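Local coordinates for protein cellobiose 2-epimerase (Spirochaeta thermophila DSM 6192, PDB 5ZIG) that probably catalyses the reversible epimerisation of cellobiose to 4-O-beta-D-glucosyl-D-mannose, as a member of the N-acylglucosamine 2-epimerase family, at residues 321-326 with 387-392; 343-348 with 358-363; 130-135 with 139-144; 66-71 with 81-86; 189-194 with 222-227. One frame throughout, in Å; residues are numbered along the deposited sequence.

Contact 1: 321-326 with 387-392; sequences AFVGFL and SRACLE
V323 and F322 on helix 315-332 pack against A389 and E392 on helix 384-402, joining two inner helices of the (alpha/alpha)6 barrel that is the fold of this epimerase family. Segments 321-326 and 387-392 run in nearly the same direction, 24° apart, their axes approaching to 9.5 Å. The tight part centres on V323, whose two methyls divide the work. V323 CG2 sits against the backbone of the other helix, 3.7 Å from A389 CA. V323 CG1, anti to the backbone N (chi1 -174°), instead meets the start of the glutamate side chain, 3.8 Å from E392 CB, and the two side chains cross at about a right angle. W259 of helix 251-269 touches both V323 and E392.

The other end of E392 belongs to the looser side. Its chain bends at chi2 (-70°), and the carboxylate forms salt bridges with R396 and R395 of its own helix; a 1,2-ethanediol, probably from the crystallisation liquor, lies beside it, and the residue is partly exposed. On the buried side, L326 CD1 lies over one face of the F322 ring, 3.7 Å above its plane, and A389 O meets the ring edge in plane, 3.7 Å from F322 CE2.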
# COMPACT_ATOMS: atom_id res chain seq x y z
N ALA A 321 -10.51 1.86 -0.07
CA ALA A 321 -11.90 1.53 -0.31
C ALA A 321 -12.34 2.01 -1.68
O ALA A 321 -13.11 1.32 -2.36
CB ALA A 321 -12.77 2.12 0.80
N PHE A 322 -11.80 3.13 -2.15
CA PHE A 322 -12.09 3.60 -3.51
C PHE A 322 -11.60 2.60 -4.56
O PHE A 322 -12.38 2.15 -5.42
CB PHE A 322 -11.45 4.98 -3.71
CG PHE A 322 -11.62 5.54 -5.07
CD1 PHE A 322 -12.91 5.84 -5.55
CD2 PHE A 322 -10.53 5.78 -5.87
CE1 PHE A 322 -13.07 6.37 -6.82
CE2 PHE A 322 -10.68 6.30 -7.15
CZ PHE A 322 -11.96 6.60 -7.63
N VAL A 323 -10.32 2.22 -4.52
CA VAL A 323 -9.80 1.28 -5.51
C VAL A 323 -10.50 -0.05 -5.39
O VAL A 323 -10.83 -0.69 -6.40
CB VAL A 323 -8.28 1.14 -5.39
CG1 VAL A 323 -7.74 0.29 -6.52
CG2 VAL A 323 -7.63 2.51 -5.43
N GLY A 324 -10.84 -0.44 -4.17
CA GLY A 324 -11.48 -1.72 -3.96
C GLY A 324 -12.87 -1.78 -4.54
O GLY A 324 -13.29 -2.80 -5.07
N PHE A 325 -13.62 -0.66 -4.46
CA PHE A 325 -14.97 -0.66 -4.97
C PHE A 325 -14.98 -0.67 -6.50
O PHE A 325 -15.84 -1.30 -7.12
CB PHE A 325 -15.75 0.53 -4.41
CG PHE A 325 -16.15 0.36 -2.96
CD1 PHE A 325 -16.68 -0.85 -2.53
CD2 PHE A 325 -16.00 1.39 -2.06
CE1 PHE A 325 -17.04 -1.02 -1.20
CE2 PHE A 325 -16.36 1.23 -0.75
CZ PHE A 325 -16.88 0.02 -0.31
N LEU A 326 -14.03 0.04 -7.12
CA LEU A 326 -13.90 -0.00 -8.57
C LEU A 326 -13.55 -1.41 -9.05
O LEU A 326 -14.11 -1.91 -10.04
CB LEU A 326 -12.84 0.99 -9.03
CG LEU A 326 -13.10 2.48 -8.77
CD1 LEU A 326 -11.88 3.26 -9.23
CD2 LEU A 326 -14.41 3.01 -9.43
N SER A 387 -1.70 8.67 -4.22
CA SER A 387 -1.29 8.74 -5.59
C SER A 387 -1.72 7.46 -6.29
O SER A 387 -2.18 7.53 -7.39
CB SER A 387 0.17 8.85 -5.78
OG SER A 387 0.66 10.11 -5.54
N ARG A 388 -1.49 6.31 -5.68
CA ARG A 388 -1.93 5.07 -6.31
C ARG A 388 -3.42 5.11 -6.59
O ARG A 388 -3.87 4.68 -7.66
CB ARG A 388 -1.61 3.87 -5.42
CG ARG A 388 -1.96 2.51 -6.10
CD ARG A 388 -1.33 1.32 -5.38
NE ARG A 388 -1.92 1.09 -4.05
CZ ARG A 388 -1.67 0.03 -3.28
NH1 ARG A 388 -0.86 -0.94 -3.68
NH2 ARG A 388 -2.25 -0.06 -2.08
N ALA A 389 -4.21 5.59 -5.63
CA ALA A 389 -5.66 5.58 -5.78
C ALA A 389 -6.06 6.44 -6.95
O ALA A 389 -7.01 6.11 -7.66
CB ALA A 389 -6.33 6.06 -4.49
N CYS A 390 -5.31 7.51 -7.21
CA CYS A 390 -5.57 8.34 -8.37
C CYS A 390 -5.16 7.64 -9.66
O CYS A 390 -5.90 7.66 -10.65
CB CYS A 390 -4.82 9.67 -8.23
SG CYS A 390 -5.38 10.75 -6.89
N LEU A 391 -3.98 7.01 -9.67
CA LEU A 391 -3.52 6.29 -10.87
C LEU A 391 -4.39 5.07 -11.14
O LEU A 391 -4.78 4.83 -12.29
CB LEU A 391 -2.06 5.88 -10.72
CG LEU A 391 -1.07 7.05 -10.79
CD1 LEU A 391 0.25 6.67 -10.13
CD2 LEU A 391 -0.85 7.54 -12.23
N GLU A 392 -4.71 4.30 -10.11
CA GLU A 392 -5.62 3.18 -10.28
C GLU A 392 -7.01 3.65 -10.70
O GLU A 392 -7.64 3.05 -11.58
CB GLU A 392 -5.70 2.37 -8.98
CG GLU A 392 -4.48 1.45 -8.76
CD GLU A 392 -4.43 0.29 -9.75
OE1 GLU A 392 -5.50 -0.30 -10.07
OE2 GLU A 392 -3.31 -0.04 -10.21

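Contact 2: 343-348 with 358-363; sequences TVWRFI and GEWFWA
The chain leaves helix 336-352 and comes back as an irregular segment whose CA atoms stay well clear of the helix, I348 and W360 being the nearest pair at 8.6 Å, so side chains must span the gap. I348 and the W360 indole do most of this. I348 CG2, anti to the backbone N, rests over one face of the indole in a CH-pi contact, 3.6 Å from the centroid of the W360 six-membered ring and 21° off the ring normal. I348 CG2 is shifted toward the rim, 3.4 Å from W360 CH2. In the alpha/alpha barrel, this places the loop before strand 363-364 against an outer helix, with I26 of helix 7-31 also touching W360. W345 reaches the same corner of the indole, W345 CZ3 lying 4.2 Å from W360 CH2. Each indole N-H is used on helix 7-31: W345 NE1 bonds to E17 and W360 NE1 to Q21. The W360 backbone N donates to E359 OE1 at 2.6 Å, meeting the oxygen from above the carboxylate plane; K381 forms a salt bridge with that same oxygen.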
# COMPACT_ATOMS: atom_id res chain seq x y z
N THR A 343 -19.24 7.36 -3.72
CA THR A 343 -19.52 7.85 -2.37
C THR A 343 -18.24 8.07 -1.58
O THR A 343 -18.07 9.09 -0.91
CB THR A 343 -20.43 6.86 -1.63
OG1 THR A 343 -21.75 6.93 -2.19
CG2 THR A 343 -20.51 7.18 -0.14
N VAL A 344 -17.32 7.09 -1.63
CA VAL A 344 -16.07 7.22 -0.90
C VAL A 344 -15.26 8.38 -1.46
O VAL A 344 -14.68 9.17 -0.69
CB VAL A 344 -15.28 5.89 -0.95
CG1 VAL A 344 -13.81 6.11 -0.60
CG2 VAL A 344 -15.90 4.89 0.02
N TRP A 345 -15.23 8.53 -2.79
CA TRP A 345 -14.41 9.59 -3.38
C TRP A 345 -14.93 10.97 -2.99
O TRP A 345 -14.15 11.89 -2.73
CB TRP A 345 -14.36 9.46 -4.90
CG TRP A 345 -13.50 10.55 -5.48
CD1 TRP A 345 -13.93 11.67 -6.15
CD2 TRP A 345 -12.08 10.66 -5.38
NE1 TRP A 345 -12.85 12.46 -6.50
CE2 TRP A 345 -11.70 11.87 -6.03
CE3 TRP A 345 -11.07 9.86 -4.81
CZ2 TRP A 345 -10.38 12.28 -6.13
CZ3 TRP A 345 -9.77 10.27 -4.92
CH2 TRP A 345 -9.43 11.48 -5.56
N ARG A 346 -16.26 11.13 -2.98
CA ARG A 346 -16.86 12.38 -2.52
C ARG A 346 -16.45 12.68 -1.09
O ARG A 346 -16.12 13.83 -0.75
CB ARG A 346 -18.39 12.28 -2.66
CG ARG A 346 -19.14 13.59 -2.47
CD ARG A 346 -18.50 14.72 -3.27
NE ARG A 346 -19.29 15.94 -3.21
CZ ARG A 346 -18.85 17.13 -3.60
NH1 ARG A 346 -17.62 17.25 -4.08
NH2 ARG A 346 -19.64 18.20 -3.51
N PHE A 347 -16.44 11.66 -0.23
CA PHE A 347 -16.00 11.88 1.15
C PHE A 347 -14.57 12.40 1.18
O PHE A 347 -14.26 13.36 1.90
CB PHE A 347 -16.14 10.58 1.95
CG PHE A 347 -15.88 10.77 3.42
CD1 PHE A 347 -16.90 11.23 4.25
CD2 PHE A 347 -14.61 10.54 3.95
CE1 PHE A 347 -16.67 11.44 5.59
CE2 PHE A 347 -14.37 10.74 5.28
CZ PHE A 347 -15.40 11.20 6.11
N ILE A 348 -13.69 11.79 0.38
CA ILE A 348 -12.29 12.21 0.31
C ILE A 348 -12.19 13.66 -0.13
O ILE A 348 -11.49 14.47 0.48
CB ILE A 348 -11.50 11.29 -0.63
CG1 ILE A 348 -11.48 9.85 -0.13
CG2 ILE A 348 -10.08 11.83 -0.82
CD1 ILE A 348 -10.99 8.86 -1.19
N GLY A 358 -2.33 21.84 2.55
CA GLY A 358 -1.76 20.92 1.59
C GLY A 358 -2.01 19.45 1.82
O GLY A 358 -2.35 19.06 2.87
N GLU A 359 -1.90 18.67 0.76
CA GLU A 359 -2.10 17.23 0.77
C GLU A 359 -3.43 16.79 1.36
O GLU A 359 -4.41 17.42 1.25
CB GLU A 359 -0.93 16.55 1.48
CG GLU A 359 -0.21 15.47 0.74
CD GLU A 359 -0.75 14.10 1.04
OE1 GLU A 359 -1.53 13.91 1.94
OE2 GLU A 359 -0.39 13.20 0.34
N TRP A 360 -3.42 15.66 2.01
CA TRP A 360 -4.55 15.09 2.66
C TRP A 360 -4.34 14.92 4.16
O TRP A 360 -3.28 14.64 4.60
CB TRP A 360 -4.87 13.70 2.08
CG TRP A 360 -5.28 13.56 0.62
CD1 TRP A 360 -5.12 14.45 -0.38
CD2 TRP A 360 -5.87 12.43 0.01
NE1 TRP A 360 -5.56 13.98 -1.52
CE2 TRP A 360 -6.06 12.74 -1.33
CE3 TRP A 360 -6.28 11.20 0.47
CZ2 TRP A 360 -6.63 11.85 -2.20
CZ3 TRP A 360 -6.84 10.34 -0.41
CH2 TRP A 360 -7.01 10.67 -1.72
N PHE A 361 -5.37 15.16 4.95
CA PHE A 361 -5.30 14.87 6.37
C PHE A 361 -5.05 13.38 6.59
O PHE A 361 -5.47 12.55 5.79
CB PHE A 361 -6.58 15.32 7.06
CG PHE A 361 -6.74 16.84 7.08
CD1 PHE A 361 -7.85 17.45 6.50
CD2 PHE A 361 -5.78 17.64 7.67
CE1 PHE A 361 -7.99 18.85 6.52
CE2 PHE A 361 -5.91 19.03 7.70
CZ PHE A 361 -7.02 19.63 7.12
N TRP A 362 -4.31 13.06 7.66
CA TRP A 362 -4.21 11.66 8.08
C TRP A 362 -5.58 11.06 8.37
O TRP A 362 -5.84 9.90 8.06
CB TRP A 362 -3.32 11.55 9.32
CG TRP A 362 -3.26 10.16 9.88
CD1 TRP A 362 -4.23 9.50 10.58
CD2 TRP A 362 -2.15 9.25 9.79
NE1 TRP A 362 -3.81 8.24 10.92
CE2 TRP A 362 -2.53 8.07 10.45
CE3 TRP A 362 -0.87 9.34 9.23
CZ2 TRP A 362 -1.69 6.96 10.55
CZ3 TRP A 362 -0.03 8.24 9.32
CH2 TRP A 362 -0.45 7.06 9.97
N ALA A 363 -6.46 11.84 9.01
CA ALA A 363 -7.76 11.34 9.44
C ALA A 363 -8.68 12.50 9.82
O ALA A 363 -8.24 13.59 10.20
CB ALA A 363 -7.62 10.37 10.62

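Contact 3: 130-135 with 139-144; sequences AAYHTA and REALTL
With CG anti to the backbone N in both residues (chi1 169° for H133, -166° for L142), the imidazole and the leucine chain extend to meet between two helices. These are helices 119-136 and 139-156, a tightly turned antiparallel alpha-hairpin of the alpha/alpha barrel; segments 130-135 and 139-144 run at 158° to each other, their axes 8.0 Å apart. L142 covers one face of the H133 ring: L142 CB makes a CH-pi contact, 3.9 Å from the H133 ring centroid and offset toward ND1, while L142 CD2 lies 3.8 Å from H133 NE2 at the far end. The ring also has a polar tie, since H133 ND1 hydrogen-bonds to D138 O in the connecting turn, which helps to hold the ring's rotation, with one face turned to L142. R139 CA comes to the ring edge, and H133 and L142 are both partly exposed. The deeper side is buried and smaller. Y132, whose ring stacks on Y87 of helix 77-94, receives the methyl of A141 in the plane of its own ring, at the edge, with A141 CB 3.7 Å from Y132 CD2.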
# COMPACT_ATOMS: atom_id res chain seq x y z
N ALA A 130 11.42 -1.86 -8.53
CA ALA A 130 10.87 -2.33 -9.80
C ALA A 130 10.21 -1.19 -10.55
O ALA A 130 10.42 -1.01 -11.76
CB ALA A 130 9.89 -3.48 -9.54
N ALA A 131 9.43 -0.36 -9.84
CA ALA A 131 8.82 0.80 -10.47
C ALA A 131 9.89 1.74 -11.01
O ALA A 131 9.77 2.24 -12.14
CB ALA A 131 7.93 1.52 -9.46
N TYR A 132 10.96 1.97 -10.23
CA TYR A 132 12.02 2.87 -10.66
C TYR A 132 12.71 2.34 -11.90
O TYR A 132 13.04 3.10 -12.81
CB TYR A 132 13.04 3.07 -9.54
CG TYR A 132 14.09 4.09 -9.91
CD1 TYR A 132 13.70 5.37 -10.23
CD2 TYR A 132 15.45 3.77 -9.98
CE1 TYR A 132 14.60 6.32 -10.60
CE2 TYR A 132 16.39 4.75 -10.34
CZ TYR A 132 15.94 6.03 -10.65
OH TYR A 132 16.77 7.06 -11.01
N HIS A 133 12.95 1.03 -11.95
CA HIS A 133 13.59 0.44 -13.12
C HIS A 133 12.76 0.70 -14.37
O HIS A 133 13.28 1.19 -15.38
CB HIS A 133 13.80 -1.06 -12.88
CG HIS A 133 14.19 -1.80 -14.12
ND1 HIS A 133 15.49 -1.83 -14.58
CD2 HIS A 133 13.46 -2.53 -14.99
CE1 HIS A 133 15.54 -2.55 -15.68
NE2 HIS A 133 14.33 -3.00 -15.95
N THR A 134 11.45 0.42 -14.30
CA THR A 134 10.55 0.70 -15.42
C THR A 134 10.60 2.17 -15.83
O THR A 134 10.68 2.49 -17.02
CB THR A 134 9.11 0.31 -15.05
OG1 THR A 134 9.07 -1.08 -14.68
CG2 THR A 134 8.17 0.51 -16.23
N ALA A 135 10.56 3.09 -14.86
CA ALA A 135 10.45 4.50 -15.23
C ALA A 135 11.77 5.09 -15.70
O ALA A 135 11.77 6.00 -16.55
CB ALA A 135 9.89 5.31 -14.06
N ARG A 139 19.40 -0.11 -14.60
CA ARG A 139 19.60 -1.55 -14.46
C ARG A 139 20.00 -1.92 -13.03
O ARG A 139 19.62 -2.99 -12.54
CB ARG A 139 20.64 -2.02 -15.47
CG ARG A 139 21.05 -3.48 -15.39
CD ARG A 139 19.87 -4.45 -15.20
NE ARG A 139 20.32 -5.80 -14.84
CZ ARG A 139 21.17 -6.55 -15.53
NH1 ARG A 139 21.67 -6.13 -16.69
NH2 ARG A 139 21.50 -7.75 -15.09
N GLU A 140 20.76 -1.06 -12.34
CA GLU A 140 21.20 -1.41 -10.99
C GLU A 140 20.02 -1.52 -10.02
O GLU A 140 20.05 -2.35 -9.10
CB GLU A 140 22.22 -0.38 -10.50
CG GLU A 140 22.37 -0.30 -9.00
CD GLU A 140 23.10 0.95 -8.56
OE1 GLU A 140 24.31 1.08 -8.88
OE2 GLU A 140 22.47 1.81 -7.90
N ALA A 141 18.98 -0.70 -10.21
CA ALA A 141 17.79 -0.77 -9.36
C ALA A 141 17.13 -2.14 -9.43
O ALA A 141 16.65 -2.66 -8.41
CB ALA A 141 16.78 0.32 -9.75
N LEU A 142 17.05 -2.73 -10.63
CA LEU A 142 16.46 -4.07 -10.75
C LEU A 142 17.37 -5.12 -10.11
O LEU A 142 16.88 -6.05 -9.45
CB LEU A 142 16.18 -4.41 -12.22
CG LEU A 142 15.27 -5.63 -12.46
CD1 LEU A 142 13.84 -5.34 -12.01
CD2 LEU A 142 15.29 -6.04 -13.92
N THR A 143 18.68 -4.99 -10.26
CA THR A 143 19.57 -5.93 -9.59
C THR A 143 19.40 -5.88 -8.08
O THR A 143 19.36 -6.92 -7.41
CB THR A 143 21.02 -5.66 -10.01
OG1 THR A 143 21.14 -5.93 -11.41
CG2 THR A 143 21.97 -6.57 -9.25
N LEU A 144 19.21 -4.67 -7.53
CA LEU A 144 18.99 -4.55 -6.09
C LEU A 144 17.65 -5.15 -5.68
O LEU A 144 17.55 -5.79 -4.63
CB LEU A 144 19.09 -3.09 -5.66
CG LEU A 144 20.55 -2.68 -5.45
CD1 LEU A 144 20.69 -1.17 -5.45
CD2 LEU A 144 21.03 -3.25 -4.13

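Contact 4: 66-71 with 81-86; sequences TFSQAF and EAAGNA
F67 lays the face of its ring over the methyl of A82. A82 CB stands 3.6 Å above the F67 ring plane and over its centre, only 12° off the normal, so all six F67 ring carbons lie within 4.2 Å of A82 CB: a well-centred CH-pi contact. The ring gets there because its CG lies anti to the carbonyl carbon and beside the backbone N (chi1 -76°). One residue further on, A83 takes over at the root of the phenylalanine, A83 CB lying 3.8 Å from F67 CB.

Small residues on the second helix let the backbones close in, and the CA atoms of F67 and A83 are 5.0 Å apart. Helices 57-73 and 77-94 form an antiparallel hairpin, one of the helix pairs from which the alpha/alpha barrel is built; the axes of segments 66-71 and 81-86 lie 8.2 Å apart with 154° between directions. L31 of helix 7-31 touches both F67 and A82.

S68 borders the A83 methyl on another side. S68 OG is 4.1 Å from A83 CB, close enough to pack, while the hydroxyl's polar need is met within its own helix by a hydrogen bond to L64 O. Next to S68 stand A131, Y132 and A135 of helix 119-136.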
# COMPACT_ATOMS: atom_id res chain seq x y z
N THR A 66 6.08 6.35 -5.89
CA THR A 66 5.15 7.36 -6.36
C THR A 66 5.71 8.13 -7.56
O THR A 66 5.04 8.26 -8.59
CB THR A 66 4.78 8.31 -5.22
OG1 THR A 66 3.88 7.64 -4.32
CG2 THR A 66 4.10 9.58 -5.76
N PHE A 67 6.95 8.60 -7.47
CA PHE A 67 7.48 9.45 -8.53
C PHE A 67 7.91 8.68 -9.77
O PHE A 67 7.95 9.26 -10.86
CB PHE A 67 8.63 10.31 -8.00
CG PHE A 67 8.15 11.46 -7.16
CD1 PHE A 67 7.61 12.59 -7.75
CD2 PHE A 67 8.17 11.39 -5.78
CE1 PHE A 67 7.14 13.63 -6.99
CE2 PHE A 67 7.71 12.43 -5.01
CZ PHE A 67 7.19 13.55 -5.60
N SER A 68 8.23 7.40 -9.61
CA SER A 68 8.41 6.53 -10.78
C SER A 68 7.11 6.43 -11.58
O SER A 68 7.10 6.61 -12.81
CB SER A 68 8.86 5.16 -10.32
OG SER A 68 10.14 5.22 -9.72
N GLN A 69 6.00 6.13 -10.90
CA GLN A 69 4.71 5.94 -11.56
C GLN A 69 4.21 7.24 -12.17
O GLN A 69 3.59 7.23 -13.24
CB GLN A 69 3.70 5.38 -10.57
CG GLN A 69 4.13 4.03 -9.98
CD GLN A 69 4.01 2.90 -10.97
OE1 GLN A 69 3.35 3.04 -12.01
NE2 GLN A 69 4.64 1.76 -10.67
N ALA A 70 4.49 8.37 -11.50
CA ALA A 70 4.06 9.66 -12.01
C ALA A 70 4.83 10.05 -13.26
O ALA A 70 4.26 10.62 -14.19
CB ALA A 70 4.20 10.73 -10.93
N PHE A 71 6.13 9.73 -13.31
CA PHE A 71 6.89 9.99 -14.53
C PHE A 71 6.42 9.10 -15.68
O PHE A 71 6.45 9.51 -16.85
CB PHE A 71 8.39 9.81 -14.28
CG PHE A 71 9.25 10.06 -15.50
CD1 PHE A 71 9.47 11.35 -15.96
CD2 PHE A 71 9.84 9.00 -16.19
CE1 PHE A 71 10.27 11.59 -17.09
CE2 PHE A 71 10.64 9.24 -17.30
CZ PHE A 71 10.85 10.53 -17.75
N GLU A 81 13.43 13.34 -11.58
CA GLU A 81 14.41 13.90 -10.66
C GLU A 81 14.11 13.53 -9.21
O GLU A 81 14.99 13.07 -8.47
CB GLU A 81 14.45 15.43 -10.83
CG GLU A 81 15.10 15.85 -12.14
CD GLU A 81 14.69 17.24 -12.60
OE1 GLU A 81 13.77 17.84 -12.01
OE2 GLU A 81 15.31 17.72 -13.58
N ALA A 82 12.87 13.74 -8.78
CA ALA A 82 12.49 13.35 -7.42
C ALA A 82 12.66 11.85 -7.23
O ALA A 82 13.15 11.40 -6.19
CB ALA A 82 11.05 13.77 -7.13
N ALA A 83 12.27 11.06 -8.23
CA ALA A 83 12.49 9.62 -8.15
C ALA A 83 13.98 9.32 -7.97
O ALA A 83 14.36 8.55 -7.08
CB ALA A 83 11.93 8.93 -9.38
N GLY A 84 14.83 9.92 -8.81
CA GLY A 84 16.26 9.74 -8.65
C GLY A 84 16.74 10.16 -7.28
O GLY A 84 17.62 9.51 -6.70
N ASN A 85 16.18 11.25 -6.74
CA ASN A 85 16.54 11.67 -5.39
C ASN A 85 16.17 10.60 -4.38
O ASN A 85 16.97 10.23 -3.52
CB ASN A 85 15.86 13.00 -5.03
CG ASN A 85 16.10 13.39 -3.58
OD1 ASN A 85 17.16 13.11 -3.01
ND2 ASN A 85 15.12 14.04 -2.97
N ALA A 86 14.94 10.10 -4.46
CA ALA A 86 14.53 9.06 -3.53
C ALA A 86 15.35 7.79 -3.75
O ALA A 86 15.63 7.06 -2.79
CB ALA A 86 13.04 8.77 -3.67

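Contact 5: 189-194 with 222-227; sequences KTMNTH and LIFRTH
Packing alone joins the two segments, and it centres on the edge of the F224 ring. F224 reaches from helix 211-228 to the first turn of helix 191-208, where the ring edge meets H194: F224 CZ is 3.9 Å from H194 C, F224 CE2 is 4.1 Å from H194 CB, and H194 O lies in the ring plane. M191 gives a looser contact, M191 CG lying 4.5 Å from F224 CE1. I223 CG2 approaches the imidazole obliquely, at 4.4 Å from H194 CD2. W242 adds an edge-to-face ring contact with H194. The helices form an antiparallel pair of the alpha/alpha barrel.

The hydrogen bonds that shape the H194 side lie mostly within 189-194. T190, at the N-cap, accepts from T193 N through OG1. Its carbonyl oxygen takes two donors from H194, the backbone N and the side-chain ND1, which arrive from opposite faces of the carbonyl plane. The bond from H194 ND1 to T190 O is 2.8 Å long and nearly straight at 167°, with the oxygen in the plane of the imidazole. At the other nitrogen, H194 NE2 bonds to Y164 N outside the segment.

Bonds at both ring nitrogens hold the rotation of H194 and leave its carbon atoms to apolar packing.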
# COMPACT_ATOMS: atom_id res chain seq x y z
N LYS A 189 4.20 -13.61 12.99
CA LYS A 189 3.75 -13.30 11.64
C LYS A 189 2.55 -12.34 11.67
O LYS A 189 1.73 -12.37 12.60
CB LYS A 189 3.39 -14.59 10.89
CG LYS A 189 4.60 -15.47 10.58
CD LYS A 189 4.20 -16.89 10.23
CE LYS A 189 5.45 -17.73 9.91
NZ LYS A 189 5.15 -19.16 9.60
N THR A 190 2.45 -11.50 10.63
CA THR A 190 1.34 -10.55 10.50
C THR A 190 0.78 -10.59 9.07
O THR A 190 1.53 -10.78 8.10
CB THR A 190 1.77 -9.08 10.87
OG1 THR A 190 2.69 -8.56 9.90
CG2 THR A 190 2.43 -9.01 12.26
N MET A 191 -0.56 -10.45 8.95
CA MET A 191 -1.18 -10.30 7.63
C MET A 191 -0.59 -9.11 6.90
O MET A 191 -0.32 -9.17 5.70
CB MET A 191 -2.71 -10.16 7.81
CG MET A 191 -3.59 -9.47 6.71
SD MET A 191 -3.37 -7.70 6.44
CE MET A 191 -4.11 -7.10 7.98
N ASN A 192 -0.31 -8.04 7.65
CA ASN A 192 0.11 -6.79 7.04
C ASN A 192 1.38 -6.99 6.22
O ASN A 192 1.46 -6.59 5.05
CB ASN A 192 0.29 -5.76 8.14
CG ASN A 192 0.62 -4.41 7.60
OD1 ASN A 192 -0.11 -3.86 6.78
ND2 ASN A 192 1.74 -3.86 8.05
N THR A 193 2.39 -7.62 6.83
CA THR A 193 3.63 -7.89 6.12
C THR A 193 3.42 -8.87 4.97
O THR A 193 4.02 -8.71 3.89
CB THR A 193 4.68 -8.41 7.10
OG1 THR A 193 5.08 -7.33 7.96
CG2 THR A 193 5.88 -8.92 6.36
N HIS A 194 2.58 -9.87 5.17
CA HIS A 194 2.35 -10.82 4.08
C HIS A 194 1.68 -10.15 2.89
O HIS A 194 2.04 -10.44 1.74
CB HIS A 194 1.54 -12.01 4.59
CG HIS A 194 2.38 -13.02 5.31
ND1 HIS A 194 2.72 -12.89 6.63
CD2 HIS A 194 3.02 -14.13 4.86
CE1 HIS A 194 3.49 -13.90 6.99
NE2 HIS A 194 3.69 -14.66 5.94
N LEU A 222 -2.03 -19.13 -1.39
CA LEU A 222 -2.49 -20.22 -0.53
C LEU A 222 -2.46 -19.84 0.94
O LEU A 222 -3.31 -20.29 1.71
CB LEU A 222 -1.63 -21.48 -0.76
CG LEU A 222 -1.87 -22.25 -2.07
CD1 LEU A 222 -0.71 -23.18 -2.32
CD2 LEU A 222 -3.17 -23.03 -2.02
N ILE A 223 -1.48 -19.03 1.36
CA ILE A 223 -1.46 -18.54 2.74
C ILE A 223 -2.70 -17.71 3.01
O ILE A 223 -3.39 -17.88 4.03
CB ILE A 223 -0.17 -17.73 2.99
CG1 ILE A 223 1.07 -18.58 2.77
CG2 ILE A 223 -0.19 -17.07 4.37
CD1 ILE A 223 1.17 -19.75 3.70
N PHE A 224 -3.01 -16.79 2.09
CA PHE A 224 -4.19 -15.94 2.24
C PHE A 224 -5.47 -16.76 2.18
O PHE A 224 -6.35 -16.59 3.03
CB PHE A 224 -4.18 -14.84 1.18
CG PHE A 224 -3.40 -13.62 1.60
CD1 PHE A 224 -4.01 -12.62 2.37
CD2 PHE A 224 -2.06 -13.47 1.26
CE1 PHE A 224 -3.30 -11.50 2.76
CE2 PHE A 224 -1.34 -12.35 1.65
CZ PHE A 224 -1.95 -11.36 2.41
N ARG A 225 -5.57 -17.71 1.23
CA ARG A 225 -6.77 -18.55 1.14
C ARG A 225 -6.98 -19.38 2.39
O ARG A 225 -8.13 -19.60 2.81
CB ARG A 225 -6.70 -19.48 -0.08
CG ARG A 225 -8.01 -20.24 -0.34
CD ARG A 225 -9.12 -19.21 -0.65
NE ARG A 225 -10.47 -19.75 -0.72
CZ ARG A 225 -11.30 -19.82 0.32
NH1 ARG A 225 -10.90 -19.40 1.51
NH2 ARG A 225 -12.52 -20.31 0.17
N THR A 226 -5.90 -19.86 3.01
CA THR A 226 -6.03 -20.86 4.06
C THR A 226 -5.89 -20.27 5.46
O THR A 226 -6.67 -20.61 6.35
CB THR A 226 -5.00 -22.00 3.90
OG1 THR A 226 -5.06 -22.55 2.58
CG2 THR A 226 -5.28 -23.10 4.90
N HIS A 227 -4.88 -19.42 5.68
CA HIS A 227 -4.60 -18.96 7.04
C HIS A 227 -5.08 -17.53 7.29
O HIS A 227 -5.67 -17.26 8.34
CB HIS A 227 -3.10 -19.07 7.35
CG HIS A 227 -2.55 -20.47 7.26
ND1 HIS A 227 -3.02 -21.52 8.03
CD2 HIS A 227 -1.58 -20.99 6.48
CE1 HIS A 227 -2.37 -22.62 7.72
NE2 HIS A 227 -1.49 -22.34 6.78

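In the fold
From the N terminus, contact 4 comes first, closing the short turn between helices 57-73 and 77-94, and contact 3 does the same for helices 119-136 and 139-156. These neighbouring hairpins touch, S68 OG lying 3.2 Å from Y132 CA. Contact 5 closes the next loop, pairing helices 191-208 and 211-228 across the chain's centre from contact 4; these three follow in series, without nesting or crossing. Contact 1 closes the longest loop, bringing the last helix, 384-402, beside helix 315-332, and contact 2 is nested within it. F322 and F325 pack on helix 336-352, linking contacts 1 and 2. S387 and L391 meet T66 and Q69, tying the last helix to helix 57-73 of contact 4.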